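Local atomic coordinates of beta-N-acetylhexosaminidase (Arthrobacter aurescens, PDB entry 3RCN), a protein that probably hydrolyses terminal non-reducing N-acetyl-D-hexosamine residues from N-acetyl-beta-D-hexosaminides, as a member of glycoside hydrolase family 20. Residues Leu284-Thr289 / Ser341-Trp346; Ile310-Asp315 / Trp346-Leu351; Pro242-Pro247 / Glu292-Val297; Gln180-Gln185 / Gln251-Ala256. All coordinates share one frame; numbering follows the deposited sequence.

Contact 1 (Leu284-Thr289 / Ser341-Trp346). With SO4 (sulfate ion), chain C.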
loop_
_atom_site.group_PDB
_atom_site.type_symbol
_atom_site.label_atom_id
_atom_site.label_comp_id
_atom_site.label_asym_id
_atom_site.label_seq_id
_atom_site.Cartn_x
_atom_site.Cartn_y
_atom_site.Cartn_z
ATOM N N LEU A 284 17.758 -27.496 11.541
ATOM C CA LEU A 284 17.066 -28.744 11.256
ATOM C C LEU A 284 17.883 -29.953 11.697
ATOM O O LEU A 284 19.116 -29.957 11.650
ATOM C CB LEU A 284 16.761 -28.872 9.769
ATOM C CG LEU A 284 15.769 -27.864 9.186
ATOM C CD1 LEU A 284 15.601 -28.123 7.705
ATOM C CD2 LEU A 284 14.423 -27.928 9.894
ATOM N N GLU A 285 17.176 -30.988 12.119
ATOM C CA GLU A 285 17.782 -32.276 12.285
ATOM C C GLU A 285 17.586 -32.918 10.924
ATOM O O GLU A 285 16.458 -33.170 10.518
ATOM C CB GLU A 285 17.043 -33.068 13.357
ATOM C CG GLU A 285 17.530 -34.506 13.483
ATOM C CD GLU A 285 16.851 -35.272 14.608
ATOM O OE1 GLU A 285 17.524 -35.536 15.632
ATOM O OE2 GLU A 285 15.654 -35.616 14.460
ATOM N N VAL A 286 18.685 -33.165 10.213
ATOM C CA VAL A 286 18.605 -33.748 8.879
ATOM C C VAL A 286 18.362 -35.254 8.954
ATOM O O VAL A 286 19.121 -35.992 9.577
ATOM C CB VAL A 286 19.857 -33.451 8.039
ATOM C CG1 VAL A 286 20.125 -31.960 8.023
ATOM C CG2 VAL A 286 21.044 -34.182 8.589
ATOM N N SER A 287 17.321 -35.703 8.269
ATOM C CA SER A 287 16.787 -37.041 8.462
ATOM C C SER A 287 15.686 -37.258 7.448
ATOM O O SER A 287 15.313 -36.338 6.713
ATOM C CB SER A 287 16.200 -37.188 9.861
ATOM O OG SER A 287 15.054 -36.376 10.000
ATOM N N GLU A 288 15.186 -38.484 7.388
ATOM C CA GLU A 288 14.224 -38.837 6.361
ATOM C C GLU A 288 12.949 -38.056 6.578
ATOM O O GLU A 288 12.303 -37.636 5.615
ATOM C CB GLU A 288 13.940 -40.346 6.343
ATOM C CG GLU A 288 15.097 -41.199 5.849
ATOM C CD GLU A 288 15.648 -40.757 4.494
ATOM O OE1 GLU A 288 14.863 -40.312 3.623
ATOM O OE2 GLU A 288 16.882 -40.861 4.301
ATOM N N THR A 289 12.587 -37.861 7.844
ATOM C CA THR A 289 11.356 -37.144 8.154
ATOM C C THR A 289 11.418 -35.666 7.759
ATOM O O THR A 289 10.502 -35.189 7.100
ATOM C CB THR A 289 10.875 -37.372 9.609
ATOM O OG1 THR A 289 11.921 -37.052 10.532
ATOM C CG2 THR A 289 10.480 -38.827 9.791
ATOM N N SER A 341 29.414 -32.706 9.163
ATOM C CA SER A 341 29.216 -31.503 8.370
ATOM C C SER A 341 28.862 -31.779 6.899
ATOM O O SER A 341 28.517 -30.869 6.147
ATOM C CB SER A 341 30.467 -30.630 8.443
ATOM O OG SER A 341 31.439 -31.072 7.516
ATOM N N GLY A 342 28.955 -33.031 6.480
ATOM C CA GLY A 342 28.647 -33.379 5.105
ATOM C C GLY A 342 27.154 -33.510 4.907
ATOM O O GLY A 342 26.668 -33.556 3.784
ATOM N N LEU A 343 26.425 -33.569 6.014
ATOM C CA LEU A 343 24.981 -33.718 5.984
ATOM C C LEU A 343 24.328 -32.481 5.354
ATOM O O LEU A 343 23.245 -32.546 4.756
ATOM C CB LEU A 343 24.471 -33.899 7.412
ATOM C CG LEU A 343 24.664 -35.244 8.092
ATOM C CD1 LEU A 343 24.445 -35.101 9.587
ATOM C CD2 LEU A 343 23.708 -36.258 7.496
ATOM N N HIS A 344 24.998 -31.347 5.509
ATOM C CA HIS A 344 24.541 -30.101 4.918
ATOM C C HIS A 344 24.450 -30.246 3.396
ATOM O O HIS A 344 23.399 -30.010 2.787
ATOM C CB HIS A 344 25.509 -28.980 5.294
ATOM C CG HIS A 344 25.101 -27.635 4.786
ATOM N ND1 HIS A 344 24.404 -27.464 3.612
ATOM C CD2 HIS A 344 25.289 -26.397 5.300
ATOM C CE1 HIS A 344 24.182 -26.176 3.419
ATOM N NE2 HIS A 344 24.711 -25.509 4.427
ATOM N N SER A 345 25.562 -30.647 2.790
ATOM C CA SER A 345 25.618 -30.824 1.354
ATOM C C SER A 345 24.609 -31.878 0.929
ATOM O O SER A 345 23.918 -31.732 -0.077
ATOM C CB SER A 345 27.021 -31.243 0.936
ATOM O OG SER A 345 27.113 -31.303 -0.475
ATOM N N TRP A 346 24.516 -32.937 1.720
ATOM C CA TRP A 346 23.632 -34.042 1.401
ATOM C C TRP A 346 22.154 -33.627 1.418
ATOM O O TRP A 346 21.389 -33.986 0.517
ATOM C CB TRP A 346 23.862 -35.194 2.381
ATOM C CG TRP A 346 22.917 -36.317 2.165
ATOM C CD1 TRP A 346 22.994 -37.265 1.191
ATOM C CD2 TRP A 346 21.739 -36.617 2.928
ATOM N NE1 TRP A 346 21.937 -38.140 1.298
ATOM C CE2 TRP A 346 21.152 -37.766 2.351
ATOM C CE3 TRP A 346 21.126 -36.030 4.039
ATOM C CZ2 TRP A 346 19.981 -38.339 2.849
ATOM C CZ3 TRP A 346 19.959 -36.607 4.539
ATOM C CH2 TRP A 346 19.399 -37.745 3.939
HETATM S S SO4 C . 16.876 -41.200 9.713
HETATM O O1 SO4 C . 15.549 -41.250 10.336
HETATM O O2 SO4 C . 16.862 -40.261 8.595
HETATM O O3 SO4 C . 17.876 -40.765 10.688
HETATM O O4 SO4 C . 17.218 -42.530 9.216
#
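Val286 meets Leu343 through a single methyl group. Its CG2 lies 3.5 Å from Leu343 CD2 and 3.6 Å from Leu343 CB, with CG and CD1 of the same leucine scarcely farther off, so the methyl rests along the leucine rather than on one branch tip. CG2 gets there by standing between the backbone N and the carbonyl carbon of Val286, while CG1 is anti to the carbonyl carbon (chi1 -53°). The second meeting is looser and mixed in character. Trp346 extends its indole toward the 284-289 segment, CG anti to the backbone N (chi1 176°), and its CH2 comes to 4.0 Å from Glu288 OE2. That oxygen approaches at the ring edge, near the ring plane, although the carboxylate is turned 75° against the indole. A bend at chi2 brings the carboxylate of Glu288 round to this side, where OE2 also forms a salt bridge with Lys331. Just before the helix, Ser287 occupies the N-cap position and its OG is hydrogen-bonded to Ser290 OG. The next amide, Glu288 N, gives a hydrogen bond of 2.7 Å to sulfate O2; Gln327 and Lys331 also bind this anion, which probably came from the crystallisation liquor. An anion held by a first-turn amide is typical of a helix N terminus, here that of helix 288-304 in the catalytic domain.

Contact 2 (Ile310-Asp315 / Trp346-Leu351)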
loop_
_atom_site.group_PDB
_atom_site.type_symbol
_atom_site.label_atom_id
_atom_site.label_comp_id
_atom_site.label_asym_id
_atom_site.label_seq_id
_atom_site.Cartn_x
_atom_site.Cartn_y
_atom_site.Cartn_z
ATOM N N ILE A 310 14.282 -22.270 -7.866
ATOM C CA ILE A 310 13.673 -22.213 -6.549
ATOM C C ILE A 310 14.814 -22.181 -5.548
ATOM O O ILE A 310 15.746 -22.958 -5.662
ATOM C CB ILE A 310 12.770 -23.428 -6.342
ATOM C CG1 ILE A 310 11.510 -23.245 -7.192
ATOM C CG2 ILE A 310 12.442 -23.630 -4.874
ATOM C CD1 ILE A 310 10.498 -24.320 -7.009
ATOM N N SER A 311 14.782 -21.253 -4.600
ATOM C CA SER A 311 15.936 -21.056 -3.727
ATOM C C SER A 311 15.841 -21.883 -2.458
ATOM O O SER A 311 14.806 -21.907 -1.798
ATOM C CB SER A 311 16.130 -19.579 -3.380
ATOM O OG SER A 311 17.129 -19.421 -2.384
ATOM N N LEU A 312 16.901 -22.629 -2.173
ATOM C CA LEU A 312 17.004 -23.377 -0.928
ATOM C C LEU A 312 17.857 -22.723 0.144
ATOM O O LEU A 312 18.022 -23.292 1.218
ATOM C CB LEU A 312 17.452 -24.816 -1.176
ATOM C CG LEU A 312 16.463 -25.631 -2.014
ATOM C CD1 LEU A 312 17.025 -27.012 -2.307
ATOM C CD2 LEU A 312 15.122 -25.721 -1.321
ATOM N N GLY A 313 18.398 -21.538 -0.117
ATOM C CA GLY A 313 19.272 -20.949 0.884
ATOM C C GLY A 313 20.574 -21.719 1.047
ATOM O O GLY A 313 21.378 -21.781 0.128
ATOM N N GLY A 314 20.819 -22.216 2.253
ATOM C CA GLY A 314 21.979 -23.039 2.534
ATOM C C GLY A 314 23.025 -22.262 3.311
ATOM O O GLY A 314 24.075 -22.796 3.687
ATOM N N ASP A 315 22.732 -20.989 3.552
ATOM C CA ASP A 315 23.660 -20.119 4.251
ATOM C C ASP A 315 23.651 -20.406 5.748
ATOM O O ASP A 315 22.657 -20.887 6.301
ATOM C CB ASP A 315 23.327 -18.638 3.995
ATOM C CG ASP A 315 21.951 -18.240 4.534
ATOM O OD1 ASP A 315 20.970 -18.957 4.239
ATOM O OD2 ASP A 315 21.848 -17.219 5.255
ATOM N N TRP A 346 24.516 -32.937 1.720
ATOM C CA TRP A 346 23.632 -34.042 1.401
ATOM C C TRP A 346 22.154 -33.627 1.418
ATOM O O TRP A 346 21.389 -33.986 0.517
ATOM C CB TRP A 346 23.862 -35.194 2.381
ATOM C CG TRP A 346 22.917 -36.317 2.165
ATOM C CD1 TRP A 346 22.994 -37.265 1.191
ATOM C CD2 TRP A 346 21.739 -36.617 2.928
ATOM N NE1 TRP A 346 21.937 -38.140 1.298
ATOM C CE2 TRP A 346 21.152 -37.766 2.351
ATOM C CE3 TRP A 346 21.126 -36.030 4.039
ATOM C CZ2 TRP A 346 19.981 -38.339 2.849
ATOM C CZ3 TRP A 346 19.959 -36.607 4.539
ATOM C CH2 TRP A 346 19.399 -37.745 3.939
ATOM N N PHE A 347 21.760 -32.890 2.456
ATOM C CA PHE A 347 20.358 -32.517 2.661
ATOM C C PHE A 347 19.857 -31.636 1.529
ATOM O O PHE A 347 18.812 -31.891 0.947
ATOM C CB PHE A 347 20.185 -31.781 3.990
ATOM C CG PHE A 347 18.754 -31.544 4.369
ATOM C CD1 PHE A 347 17.934 -32.602 4.736
ATOM C CD2 PHE A 347 18.220 -30.265 4.358
ATOM C CE1 PHE A 347 16.605 -32.387 5.090
ATOM C CE2 PHE A 347 16.898 -30.045 4.705
ATOM C CZ PHE A 347 16.090 -31.109 5.078
ATOM N N VAL A 348 20.620 -30.598 1.222
ATOM C CA VAL A 348 20.265 -29.674 0.165
ATOM C C VAL A 348 20.226 -30.391 -1.188
ATOM O O VAL A 348 19.348 -30.127 -2.017
ATOM C CB VAL A 348 21.255 -28.489 0.149
ATOM C CG1 VAL A 348 21.065 -27.627 -1.075
ATOM C CG2 VAL A 348 21.118 -27.668 1.442
ATOM N N GLY A 349 21.167 -31.312 -1.397
ATOM C CA GLY A 349 21.246 -32.065 -2.640
ATOM C C GLY A 349 20.026 -32.933 -2.859
ATOM O O GLY A 349 19.502 -32.985 -3.965
ATOM N N GLN A 350 19.574 -33.615 -1.807
ATOM C CA GLN A 350 18.348 -34.412 -1.878
ATOM C C GLN A 350 17.151 -33.547 -2.271
ATOM O O GLN A 350 16.336 -33.927 -3.117
ATOM C CB GLN A 350 18.056 -35.119 -0.553
ATOM C CG GLN A 350 19.062 -36.192 -0.154
ATOM C CD GLN A 350 19.170 -37.333 -1.154
ATOM O OE1 GLN A 350 20.169 -37.441 -1.873
ATOM N NE2 GLN A 350 18.149 -38.198 -1.201
ATOM N N LEU A 351 17.041 -32.376 -1.662
ATOM C CA LEU A 351 15.980 -31.469 -2.060
ATOM C C LEU A 351 16.191 -30.957 -3.487
ATOM O O LEU A 351 15.242 -30.889 -4.270
ATOM C CB LEU A 351 15.840 -30.331 -1.058
ATOM C CG LEU A 351 15.345 -30.785 0.318
ATOM C CD1 LEU A 351 15.334 -29.613 1.270
ATOM C CD2 LEU A 351 13.968 -31.457 0.232
#
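Gly314 O accepts a hydrogen bond from His344 NE2, a polar tie between the loop following strand 309-313 and the early part of helix 342-357, which packs on it. Apart from this tie the contact is apolar and turns on one methyl group. Leu312 CD1 lies 3.7 Å from Leu351 CB, 3.9 Å from the backbone Val348 O and 4.3 Å from Val348 CG1, and so spans one helical turn. Its reach follows from the torsions: CG is anti to the carbonyl carbon, and CD1 continues anti to CA (chi2 176°), the extended branch. The side chains of Leu312 and Leu351 cross obliquely, with the CB of Leu351 rather than its branched end doing the touching. Past Leu312 the chain turns through two glycines. Gly313 has positive phi, and its N makes a weak bond to Ser311 OG; a CB on Gly314 would be jammed against the preceding carbonyl O and would come close to Val348 CG2. The predicted proton donor, Glu316, follows shortly after, its side chain about 12 Å from that of Val348. Strand 309-313, helix 342-357 and the parallel strand 361-364 form a beta-alpha-beta crossover of the barrel. Backbone bonds join 310-315 to Pro242 and Ile244 and also to Ala361 and Ser363, while Phe347 and Gln350 pack on Leu291 of helix 288-304.

Contact 3 (Pro242-Pro247 / Glu292-Val297)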
loop_
_atom_site.group_PDB
_atom_site.type_symbol
_atom_site.label_atom_id
_atom_site.label_comp_id
_atom_site.label_asym_id
_atom_site.label_seq_id
_atom_site.Cartn_x
_atom_site.Cartn_y
_atom_site.Cartn_z
ATOM N N PRO A 242 11.093 -17.891 -5.183
ATOM C CA PRO A 242 10.813 -18.048 -3.755
ATOM C C PRO A 242 11.988 -18.705 -3.082
ATOM O O PRO A 242 12.703 -19.473 -3.713
ATOM C CB PRO A 242 9.619 -18.989 -3.743
ATOM C CG PRO A 242 9.827 -19.846 -4.978
ATOM C CD PRO A 242 10.475 -18.949 -6.000
ATOM N N GLU A 243 12.190 -18.418 -1.809
ATOM C CA GLU A 243 13.231 -19.091 -1.066
ATOM C C GLU A 243 12.641 -19.686 0.192
ATOM O O GLU A 243 12.004 -18.980 0.975
ATOM C CB GLU A 243 14.364 -18.134 -0.704
ATOM C CG GLU A 243 15.490 -18.796 0.082
ATOM C CD GLU A 243 16.552 -17.811 0.540
ATOM O OE1 GLU A 243 16.502 -16.634 0.121
ATOM O OE2 GLU A 243 17.436 -18.202 1.331
ATOM N N ILE A 244 12.826 -20.993 0.365
ATOM C CA ILE A 244 12.624 -21.616 1.662
ATOM C C ILE A 244 13.993 -22.030 2.166
ATOM O O ILE A 244 14.581 -22.978 1.663
ATOM C CB ILE A 244 11.720 -22.844 1.571
ATOM C CG1 ILE A 244 10.284 -22.427 1.215
ATOM C CG2 ILE A 244 11.719 -23.572 2.888
ATOM C CD1 ILE A 244 10.069 -22.158 -0.246
ATOM N N ASP A 245 14.496 -21.330 3.170
ATOM C CA ASP A 245 15.881 -21.488 3.574
ATOM C C ASP A 245 16.033 -22.734 4.443
ATOM O O ASP A 245 15.304 -22.899 5.420
ATOM C CB ASP A 245 16.344 -20.252 4.333
ATOM C CG ASP A 245 17.850 -20.103 4.350
ATOM O OD1 ASP A 245 18.564 -21.128 4.187
ATOM O OD2 ASP A 245 18.312 -18.949 4.534
ATOM N N VAL A 246 16.959 -23.613 4.050
ATOM C CA VAL A 246 17.276 -24.844 4.773
ATOM C C VAL A 246 18.764 -25.154 4.647
ATOM O O VAL A 246 19.413 -24.700 3.708
ATOM C CB VAL A 246 16.501 -26.034 4.202
ATOM C CG1 VAL A 246 14.986 -25.873 4.480
ATOM C CG2 VAL A 246 16.787 -26.172 2.714
ATOM N N PRO A 247 19.318 -25.953 5.568
ATOM C CA PRO A 247 18.896 -26.508 6.857
ATOM C C PRO A 247 18.896 -25.512 8.012
ATOM O O PRO A 247 18.332 -25.817 9.067
ATOM C CB PRO A 247 19.908 -27.621 7.092
ATOM C CG PRO A 247 21.144 -27.084 6.493
ATOM C CD PRO A 247 20.740 -26.243 5.314
ATOM N N GLU A 292 11.166 -35.603 4.030
ATOM C CA GLU A 292 9.815 -35.805 3.533
ATOM C C GLU A 292 8.976 -34.528 3.727
ATOM O O GLU A 292 8.192 -34.133 2.855
ATOM C CB GLU A 292 9.149 -37.001 4.224
ATOM C CG GLU A 292 7.716 -37.259 3.753
ATOM C CD GLU A 292 6.811 -37.796 4.860
ATOM O OE1 GLU A 292 7.327 -38.499 5.761
ATOM O OE2 GLU A 292 5.587 -37.508 4.828
ATOM N N PHE A 293 9.158 -33.891 4.878
ATOM C CA PHE A 293 8.431 -32.682 5.199
ATOM C C PHE A 293 8.673 -31.639 4.117
ATOM O O PHE A 293 7.734 -31.073 3.560
ATOM C CB PHE A 293 8.889 -32.154 6.556
ATOM C CG PHE A 293 8.076 -31.005 7.059
ATOM C CD1 PHE A 293 8.409 -29.701 6.717
ATOM C CD2 PHE A 293 6.979 -31.222 7.878
ATOM C CE1 PHE A 293 7.658 -28.634 7.181
ATOM C CE2 PHE A 293 6.228 -30.157 8.345
ATOM C CZ PHE A 293 6.570 -28.863 7.993
ATOM N N TYR A 294 9.941 -31.409 3.804
ATOM C CA TYR A 294 10.295 -30.342 2.890
ATOM C C TYR A 294 10.068 -30.676 1.420
ATOM O O TYR A 294 10.021 -29.777 0.592
ATOM C CB TYR A 294 11.722 -29.887 3.136
ATOM C CG TYR A 294 11.817 -28.934 4.288
ATOM C CD1 TYR A 294 12.071 -29.394 5.569
ATOM C CD2 TYR A 294 11.625 -27.569 4.102
ATOM C CE1 TYR A 294 12.145 -28.525 6.636
ATOM C CE2 TYR A 294 11.694 -26.685 5.165
ATOM C CZ TYR A 294 11.954 -27.172 6.429
ATOM O OH TYR A 294 12.033 -26.311 7.491
ATOM N N ARG A 295 9.919 -31.954 1.097
ATOM C CA ARG A 295 9.509 -32.346 -0.251
ATOM C C ARG A 295 8.051 -31.995 -0.411
ATOM O O ARG A 295 7.633 -31.511 -1.464
ATOM C CB ARG A 295 9.661 -33.847 -0.497
ATOM C CG ARG A 295 11.069 -34.350 -0.606
ATOM C CD ARG A 295 11.037 -35.805 -1.057
ATOM N NE ARG A 295 12.369 -36.368 -1.132
ATOM C CZ ARG A 295 12.849 -37.220 -0.239
ATOM N NH1 ARG A 295 12.064 -37.602 0.768
ATOM N NH2 ARG A 295 14.095 -37.696 -0.363
ATOM N N ASN A 296 7.278 -32.249 0.642
ATOM C CA ASN A 296 5.872 -31.855 0.659
ATOM C C ASN A 296 5.681 -30.332 0.567
ATOM O O ASN A 296 4.780 -29.854 -0.120
ATOM C CB ASN A 296 5.162 -32.440 1.877
ATOM C CG ASN A 296 4.971 -33.943 1.763
ATOM O OD1 ASN A 296 4.825 -34.473 0.664
ATOM N ND2 ASN A 296 4.979 -34.635 2.895
ATOM N N VAL A 297 6.542 -29.577 1.242
ATOM C CA VAL A 297 6.508 -28.130 1.136
ATOM C C VAL A 297 6.856 -27.723 -0.288
ATOM O O VAL A 297 6.182 -26.880 -0.884
ATOM C CB VAL A 297 7.487 -27.460 2.122
ATOM C CG1 VAL A 297 7.755 -26.033 1.715
ATOM C CG2 VAL A 297 6.953 -27.527 3.542
HETATM O O HOH W 1 12.943 -23.839 7.493
#
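Tyr294 and Val246 approach from opposite directions, in a contact that belongs to the (beta/alpha)8 barrel: helix 288-304 packs on strand 239-243 and the residues that continue it. The valine meets the ring over its face. Val246 CG1 stands 3.9 Å from the centroid of the Tyr294 ring, 28° off the ring normal, which is CH-pi geometry displaced toward CE2, the nearest ring atom at 3.5 Å. Ile244 comes instead to the ring edge, near its plane, with CG2 3.9 Å from Tyr294 CE2. With CG2 anti to the backbone N and CG1 anti to the carbonyl carbon (chi1 -68°), the two branches of Ile244 reach different residues: CG1 lies 4.4 Å from Val297 CG1, one turn along the helix. On the face of the phenol opposite Val246, Phe293 CD1 lies 3.8 Å above the plane toward the rim, so both faces of the Tyr294 ring have a neighbour. Asp245, between the two apolar residues, turns its side chain away from the helix and accepts a hydrogen bond from Gly314 N. A phenylalanine in place of Tyr294 lacks the hydroxyl, so a bound water would probably lose one partner and the helix its water bridge to Asp245. That water lies 2.6 Å from Tyr294 OH and donates a longer bond, 3.3 Å, to Asp245 O.

Contact 4 (Gln180-Gln185 / Gln251-Ala256)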
loop_
_atom_site.group_PDB
_atom_site.type_symbol
_atom_site.label_atom_id
_atom_site.label_comp_id
_atom_site.label_asym_id
_atom_site.label_seq_id
_atom_site.Cartn_x
_atom_site.Cartn_y
_atom_site.Cartn_z
ATOM N N GLN A 180 12.693 -16.173 12.367
ATOM C CA GLN A 180 11.771 -15.230 13.011
ATOM C C GLN A 180 10.347 -15.198 12.459
ATOM O O GLN A 180 9.542 -14.407 12.905
ATOM C CB GLN A 180 12.371 -13.827 12.999
ATOM C CG GLN A 180 13.741 -13.778 13.661
ATOM C CD GLN A 180 14.894 -14.031 12.698
ATOM O OE1 GLN A 180 14.698 -14.424 11.544
ATOM N NE2 GLN A 180 16.106 -13.795 13.172
ATOM N N GLY A 181 10.065 -16.035 11.466
ATOM C CA GLY A 181 8.719 -16.233 10.963
ATOM C C GLY A 181 8.704 -17.031 9.664
ATOM O O GLY A 181 9.711 -17.101 8.968
ATOM N N TRP A 182 7.536 -17.581 9.332
ATOM C CA TRP A 182 7.280 -18.352 8.122
ATOM C C TRP A 182 6.042 -17.743 7.425
ATOM O O TRP A 182 4.950 -17.715 7.995
ATOM C CB TRP A 182 7.029 -19.818 8.496
ATOM C CG TRP A 182 6.696 -20.710 7.314
ATOM C CD1 TRP A 182 5.541 -20.711 6.591
ATOM C CD2 TRP A 182 7.531 -21.732 6.739
ATOM N NE1 TRP A 182 5.608 -21.654 5.594
ATOM C CE2 TRP A 182 6.816 -22.295 5.664
ATOM C CE3 TRP A 182 8.813 -22.220 7.030
ATOM C CZ2 TRP A 182 7.340 -23.321 4.870
ATOM C CZ3 TRP A 182 9.333 -23.241 6.244
ATOM C CH2 TRP A 182 8.601 -23.773 5.169
ATOM N N ARG A 183 6.222 -17.207 6.217
ATOM C CA ARG A 183 5.174 -16.408 5.579
ATOM C C ARG A 183 4.291 -17.136 4.575
ATOM O O ARG A 183 3.370 -16.550 4.008
ATOM C CB ARG A 183 5.773 -15.180 4.896
ATOM C CG ARG A 183 6.614 -14.303 5.782
ATOM C CD ARG A 183 5.919 -13.943 7.063
ATOM N NE ARG A 183 6.818 -13.199 7.936
ATOM C CZ ARG A 183 6.636 -13.083 9.246
ATOM N NH1 ARG A 183 5.587 -13.664 9.808
ATOM N NH2 ARG A 183 7.499 -12.403 9.996
HETATM N N MSE A 184 4.560 -18.400 4.320
HETATM C CA MSE A 184 3.806 -19.056 3.266
HETATM C C MSE A 184 2.874 -20.155 3.772
HETATM O O MSE A 184 3.297 -21.110 4.419
HETATM C CB MSE A 184 4.736 -19.585 2.183
HETATM C CG MSE A 184 3.964 -20.142 1.013
HETATM SE SE MSE A 184 5.057 -21.207 -0.194
HETATM C CE MSE A 184 3.635 -21.753 -1.420
ATOM N N GLN A 185 1.599 -20.008 3.463
ATOM C CA GLN A 185 0.607 -20.976 3.883
ATOM C C GLN A 185 0.787 -22.283 3.115
ATOM O O GLN A 185 0.851 -22.284 1.880
ATOM C CB GLN A 185 -0.783 -20.408 3.656
ATOM C CG GLN A 185 -1.890 -21.425 3.642
ATOM C CD GLN A 185 -3.213 -20.794 3.238
ATOM O OE1 GLN A 185 -4.089 -20.560 4.086
ATOM N NE2 GLN A 185 -3.363 -20.500 1.936
ATOM N N GLN A 251 14.229 -22.037 12.659
ATOM C CA GLN A 251 13.475 -22.095 13.924
ATOM C C GLN A 251 11.948 -21.842 13.845
ATOM O O GLN A 251 11.207 -22.262 14.728
ATOM C CB GLN A 251 14.090 -21.204 14.991
ATOM C CG GLN A 251 13.519 -21.470 16.364
ATOM C CD GLN A 251 14.390 -20.913 17.459
ATOM O OE1 GLN A 251 15.619 -20.899 17.341
ATOM N NE2 GLN A 251 13.763 -20.443 18.537
ATOM N N ALA A 252 11.472 -21.156 12.812
ATOM C CA ALA A 252 10.037 -20.919 12.707
ATOM C C ALA A 252 9.332 -22.219 12.376
ATOM O O ALA A 252 8.338 -22.563 13.009
ATOM C CB ALA A 252 9.711 -19.829 11.674
ATOM N N ALA A 253 9.863 -22.950 11.398
ATOM C CA ALA A 253 9.343 -24.271 11.053
ATOM C C ALA A 253 9.465 -25.278 12.220
ATOM O O ALA A 253 8.560 -26.079 12.467
ATOM C CB ALA A 253 10.042 -24.797 9.803
ATOM N N ILE A 254 10.581 -25.226 12.944
ATOM C CA ILE A 254 10.784 -26.081 14.112
ATOM C C ILE A 254 9.772 -25.789 15.234
ATOM O O ILE A 254 9.270 -26.713 15.867
ATOM C CB ILE A 254 12.245 -25.994 14.631
ATOM C CG1 ILE A 254 13.208 -26.543 13.580
ATOM C CG2 ILE A 254 12.413 -26.768 15.938
ATOM C CD1 ILE A 254 14.632 -26.101 13.778
ATOM N N ALA A 255 9.480 -24.513 15.474
ATOM C CA ALA A 255 8.416 -24.132 16.415
ATOM C C ALA A 255 7.075 -24.771 16.058
ATOM O O ALA A 255 6.400 -25.346 16.910
ATOM C CB ALA A 255 8.265 -22.594 16.494
ATOM N N ALA A 256 6.691 -24.640 14.794
ATOM C CA ALA A 256 5.469 -25.237 14.275
ATOM C C ALA A 256 5.456 -26.752 14.441
ATOM O O ALA A 256 4.490 -27.308 14.965
ATOM C CB ALA A 256 5.298 -24.872 12.796
#
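A short helix, 251-256, in the connection that follows barrel strand 239-243 lies here against the weakly bonded strand 181-182, which pairs antiparallel with strand 171-178. Gly181 and Ala252 bring the backbones together, their CA atoms 5.2 Å apart. Ala252 CB rests on the glycine backbone, 3.6 Å from Gly181 C and 3.8 Å from Gly181 CA, and reaches Trp182 CB at 4.2 Å. A side chain on Gly181 would point away from the helix, toward Arg183, and would probably crowd its guanidinium, which has Gly181 CA over one face. Trp182 adds the second part of the contact. Its CG is anti to the backbone N (chi1 178°), which swings the indole alongside the helix, and its six-membered ring meets Ala253 obliquely, CZ3 lying 3.9 Å from Ala253 CB. The pyrrole side is held by its own chain: Trp182 NE1 gives a 2.6 Å hydrogen bond to O of Met184 (selenomethionine in the crystal), bent to 137° at the hydrogen. The acceptor lies 4° out of the indole plane, and the donor lies in the carbonyl plane on a lone pair, so this bond helps to hold the rotation of the ring. Replacing Trp182 with a leucine removes the indole N-H, which would probably cost Met184 O this donor and open a gap beside Ala253. No hydrogen bond crosses between the two segments; the buried indole nitrogen is satisfied within its own segment, which implies that dispersion between small side chains, glycine backbone and indole carries the interface.

How the contacts relate
From the N terminus, contact 4 closes the first loop, bringing 180-185 to 251-256. Before it is complete, contact 3 opens at 242-247 and crosses it, ending on helix 288-304; Trp182 CH2 lies 3.9 Å from Ile244 CG2, joining the two. Contact 1 opens at 284-289, inside the span of contact 3, and crosses it; Leu284 N bonds to Pro247 O. Contact 2 opens at 310-315 and crosses contact 1, sharing Trp346 on helix 342-357. Contacts 3 and 2 follow in series, as does contact 4 before contacts 1 and 2. Together they tie neighbouring barrel strands, two covering helices and the loops beyond the strand ends.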